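Beta subunit of photoactivated adenylyl cyclase (PDB 5M2A) senses blue light through a flavin-binding BLUF domain and, on illumination, probably converts ATP to cyclic AMP in its linked cyclase domain. Local coordinates at residues I156-I161 against K200-C205. Sequence-based numbering, arbitrary orientation.
Sequences IFFSDI and KFIGDC. With MG (magnesium ion), chain G.
One carboxylate oxygen, D204 OD2, serves two partners at once: it binds the magnesium ion at 2.6 Å and accepts a hydrogen bond from I161 N at 2.9 Å. The N-H points at it fairly straight (160°), on the anti side and 24° out of the carboxylate plane. The peptide oxygen I161 O reaches the same metal at 2.5 Å, so I161 both holds the ion and steadies its aspartate ligand. CG of D204 lies between its backbone N and carbonyl carbon (chi1 61°), which turns OD2 towards both the ion and I161 N; its CB packs against I161 CD1. D160 OD2 lies 3.0 Å from the ion, longer than these two bonds, while OD1 forms a salt bridge with R287; a water molecule also binds the metal. Were D160 an alanine, R287 would probably lose this partner and the metal some of the negative charge around it. The site is consistent with the pair of metal-binding aspartates of class III nucleotidyl cyclases. A type II' turn, I202 to C205, with G203 at positive phi, presents D204; at its last residue, C205 CA makes a CH···O contact with S159 O at 3.2 Å. At its first, I202 CD1 meets the F158 ring at its edge. Strand 205-211 continues from the turn and pairs antiparallel with both 150-161 and 197-202, while helix 274-285 packs on F158 and helix 173-193 on I161.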
ATOM      1  N   ILE A 156      17.290  -3.831   5.750  1.00 15.54           N
ATOM      2  CA  ILE A 156      16.369  -2.786   5.331  1.00 18.62           C
ATOM      3  C   ILE A 156      17.090  -1.913   4.319  1.00 20.97           C
ATOM      4  O   ILE A 156      18.238  -1.515   4.535  1.00 15.93           O
ATOM      5  CB  ILE A 156      15.870  -1.964   6.534  1.00 21.49           C
ATOM      6  CG1 ILE A 156      15.241  -2.894   7.573  1.00 18.61           C
ATOM      7  CG2 ILE A 156      14.846  -0.929   6.089  1.00 19.39           C
ATOM      8  CD1 ILE A 156      13.943  -3.558   7.093  1.00 22.62           C
ATOM      9  N   PHE A 157      16.402  -1.607   3.225  1.00 19.24           N
ATOM     10  CA  PHE A 157      16.930  -0.840   2.108  1.00 15.73           C
ATOM     11  C   PHE A 157      16.144   0.465   2.022  1.00 14.56           C
ATOM     12  O   PHE A 157      14.915   0.449   2.064  1.00 17.20           O
ATOM     13  CB  PHE A 157      16.799  -1.701   0.830  1.00 13.18           C
ATOM     14  CG  PHE A 157      17.035  -0.965  -0.477  1.00 18.96           C
ATOM     15  CD1 PHE A 157      16.101  -0.065  -0.977  1.00 16.73           C
ATOM     16  CD2 PHE A 157      18.150  -1.271  -1.254  1.00 16.91           C
ATOM     17  CE1 PHE A 157      16.306   0.584  -2.198  1.00 22.31           C
ATOM     18  CE2 PHE A 157      18.358  -0.624  -2.491  1.00 16.13           C
ATOM     19  CZ  PHE A 157      17.440   0.299  -2.957  1.00 17.94           C
ATOM     20  N   PHE A 158      16.845   1.594   1.917  1.00 17.23           N
ATOM     21  CA  PHE A 158      16.220   2.876   1.596  1.00 17.91           C
ATOM     22  C   PHE A 158      17.038   3.523   0.496  1.00 17.16           C
ATOM     23  O   PHE A 158      18.263   3.595   0.604  1.00 14.67           O
ATOM     24  CB  PHE A 158      16.175   3.832   2.799  1.00 20.52           C
ATOM     25  CG  PHE A 158      15.023   3.612   3.726  1.00 26.09           C
ATOM     26  CD1 PHE A 158      13.763   4.075   3.406  1.00 39.44           C
ATOM     27  CD2 PHE A 158      15.203   2.972   4.937  1.00 29.44           C
ATOM     28  CE1 PHE A 158      12.695   3.890   4.267  1.00 40.39           C
ATOM     29  CE2 PHE A 158      14.136   2.784   5.805  1.00 33.26           C
ATOM     30  CZ  PHE A 158      12.884   3.243   5.468  1.00 35.44           C
ATOM     31  N   SER A 159      16.371   3.985  -0.561  1.00 17.70           N
ATOM     32  CA  SER A 159      17.052   4.763  -1.585  1.00 16.86           C
ATOM     33  C   SER A 159      16.181   5.953  -1.947  1.00 21.30           C
ATOM     34  O   SER A 159      14.957   5.845  -1.961  1.00 25.52           O
ATOM     35  CB  SER A 159      17.355   3.928  -2.826  1.00 16.26           C
ATOM     36  OG  SER A 159      16.173   3.498  -3.481  1.00 18.40           O
ATOM     37  N   ASP A 160      16.804   7.096  -2.229  1.00 17.08           N
ATOM     38  CA  ASP A 160      16.015   8.254  -2.635  1.00 17.41           C
ATOM     39  C   ASP A 160      16.838   9.126  -3.569  1.00 18.46           C
ATOM     40  O   ASP A 160      18.005   8.843  -3.855  1.00 18.78           O
ATOM     41  CB  ASP A 160      15.490   9.036  -1.421  1.00 20.59           C
ATOM     42  CG  ASP A 160      16.534   9.891  -0.754  1.00 35.97           C
ATOM     43  OD1 ASP A 160      17.732   9.746  -1.050  1.00 37.24           O
ATOM     44  OD2 ASP A 160      16.136  10.726   0.085  1.00 40.87           O
ATOM     45  N   ILE A 161      16.220  10.202  -4.025  1.00 15.82           N
ATOM     46  CA  ILE A 161      16.730  10.984  -5.144  1.00 17.92           C
ATOM     47  C   ILE A 161      17.566  12.143  -4.626  1.00 20.31           C
ATOM     48  O   ILE A 161      17.111  12.915  -3.772  1.00 20.03           O
ATOM     49  CB  ILE A 161      15.568  11.498  -6.005  1.00 16.25           C
ATOM     50  CG1 ILE A 161      14.820  10.308  -6.613  1.00 15.96           C
ATOM     51  CG2 ILE A 161      16.079  12.448  -7.058  1.00 15.17           C
ATOM     52  CD1 ILE A 161      13.607  10.708  -7.459  1.00 19.27           C
ATOM     53  N   LYS A 200       7.157  -0.105   0.482  1.00 18.61           N
ATOM     54  CA  LYS A 200       6.341   1.059   0.158  1.00 17.74           C
ATOM     55  C   LYS A 200       7.234   2.126  -0.452  1.00 17.56           C
ATOM     56  O   LYS A 200       8.462   2.062  -0.348  1.00 20.66           O
ATOM     57  CB  LYS A 200       5.627   1.618   1.399  1.00 27.74           C
ATOM     58  CG  LYS A 200       6.578   2.058   2.502  1.00 23.69           C
ATOM     59  CD  LYS A 200       5.837   2.276   3.833  1.00 27.87           C
ATOM     60  CE  LYS A 200       5.420   0.950   4.453  1.00 38.22           C
ATOM     61  NZ  LYS A 200       4.612   1.108   5.681  1.00 33.32           N
ATOM     62  N   PHE A 201       6.590   3.107  -1.083  1.00 18.93           N
ATOM     63  CA  PHE A 201       7.202   4.372  -1.478  1.00 19.57           C
ATOM     64  C   PHE A 201       6.807   5.445  -0.468  1.00 24.33           C
ATOM     65  O   PHE A 201       5.634   5.562  -0.102  1.00 22.32           O
ATOM     66  CB  PHE A 201       6.749   4.803  -2.878  1.00 16.79           C
ATOM     67  CG  PHE A 201       6.978   3.780  -3.945  1.00 17.55           C
ATOM     68  CD1 PHE A 201       8.047   2.910  -3.883  1.00 19.36           C
ATOM     69  CD2 PHE A 201       6.103   3.679  -5.021  1.00 15.00           C
ATOM     70  CE1 PHE A 201       8.255   1.959  -4.881  1.00 19.27           C
ATOM     71  CE2 PHE A 201       6.301   2.737  -6.005  1.00 17.22           C
ATOM     72  CZ  PHE A 201       7.375   1.877  -5.940  1.00 21.10           C
ATOM     73  N   ILE A 202       7.791   6.211   0.002  1.00 18.38           N
ATOM     74  CA  ILE A 202       7.561   7.324   0.922  1.00 20.00           C
ATOM     75  C   ILE A 202       8.169   8.570   0.286  1.00 21.56           C
ATOM     76  O   ILE A 202       9.396   8.728   0.269  1.00 20.52           O
ATOM     77  CB  ILE A 202       8.175   7.066   2.306  1.00 29.46           C
ATOM     78  CG1 ILE A 202       7.742   5.705   2.835  1.00 28.45           C
ATOM     79  CG2 ILE A 202       7.775   8.162   3.282  1.00 33.97           C
ATOM     80  CD1 ILE A 202       8.737   5.100   3.780  1.00 31.89           C
ATOM     81  N   GLY A 203       7.329   9.455  -0.231  1.00 21.45           N
ATOM     82  CA  GLY A 203       7.891  10.551  -1.004  1.00 23.32           C
ATOM     83  C   GLY A 203       8.649   9.984  -2.187  1.00 28.86           C
ATOM     84  O   GLY A 203       8.159   9.112  -2.912  1.00 22.52           O
ATOM     85  N   ASP A 204       9.877  10.455  -2.379  1.00 20.56           N
ATOM     86  CA  ASP A 204      10.736   9.940  -3.436  1.00 19.24           C
ATOM     87  C   ASP A 204      11.564   8.752  -2.980  1.00 20.03           C
ATOM     88  O   ASP A 204      12.453   8.315  -3.713  1.00 20.28           O
ATOM     89  CB  ASP A 204      11.677  11.038  -3.947  1.00 20.14           C
ATOM     90  CG  ASP A 204      12.594  11.576  -2.852  1.00 27.23           C
ATOM     91  OD1 ASP A 204      12.082  11.927  -1.773  1.00 30.37           O
ATOM     92  OD2 ASP A 204      13.830  11.626  -3.059  1.00 27.38           O
ATOM     93  N   CYS A 205      11.283   8.216  -1.798  1.00 20.95           N
ATOM     94  CA  CYS A 205      12.083   7.155  -1.198  0.63 20.50           C
ATOM     95  C   CYS A 205      11.470   5.789  -1.474  1.00 22.63           C
ATOM     96  O   CYS A 205      10.253   5.612  -1.370  1.00 20.59           O
ATOM     97  CB  CYS A 205      12.209   7.334   0.323  0.63 22.97           C
ATOM     98  SG  CYS A 205      13.063   8.811   0.909  0.63 38.05           S
TER
HETATM   99 MG    MG G 405      15.613  13.012  -1.731  1.00 32.82          MG
HETATM  100  O   HOH W   1      16.962  14.565  -1.150  1.00 52.58           O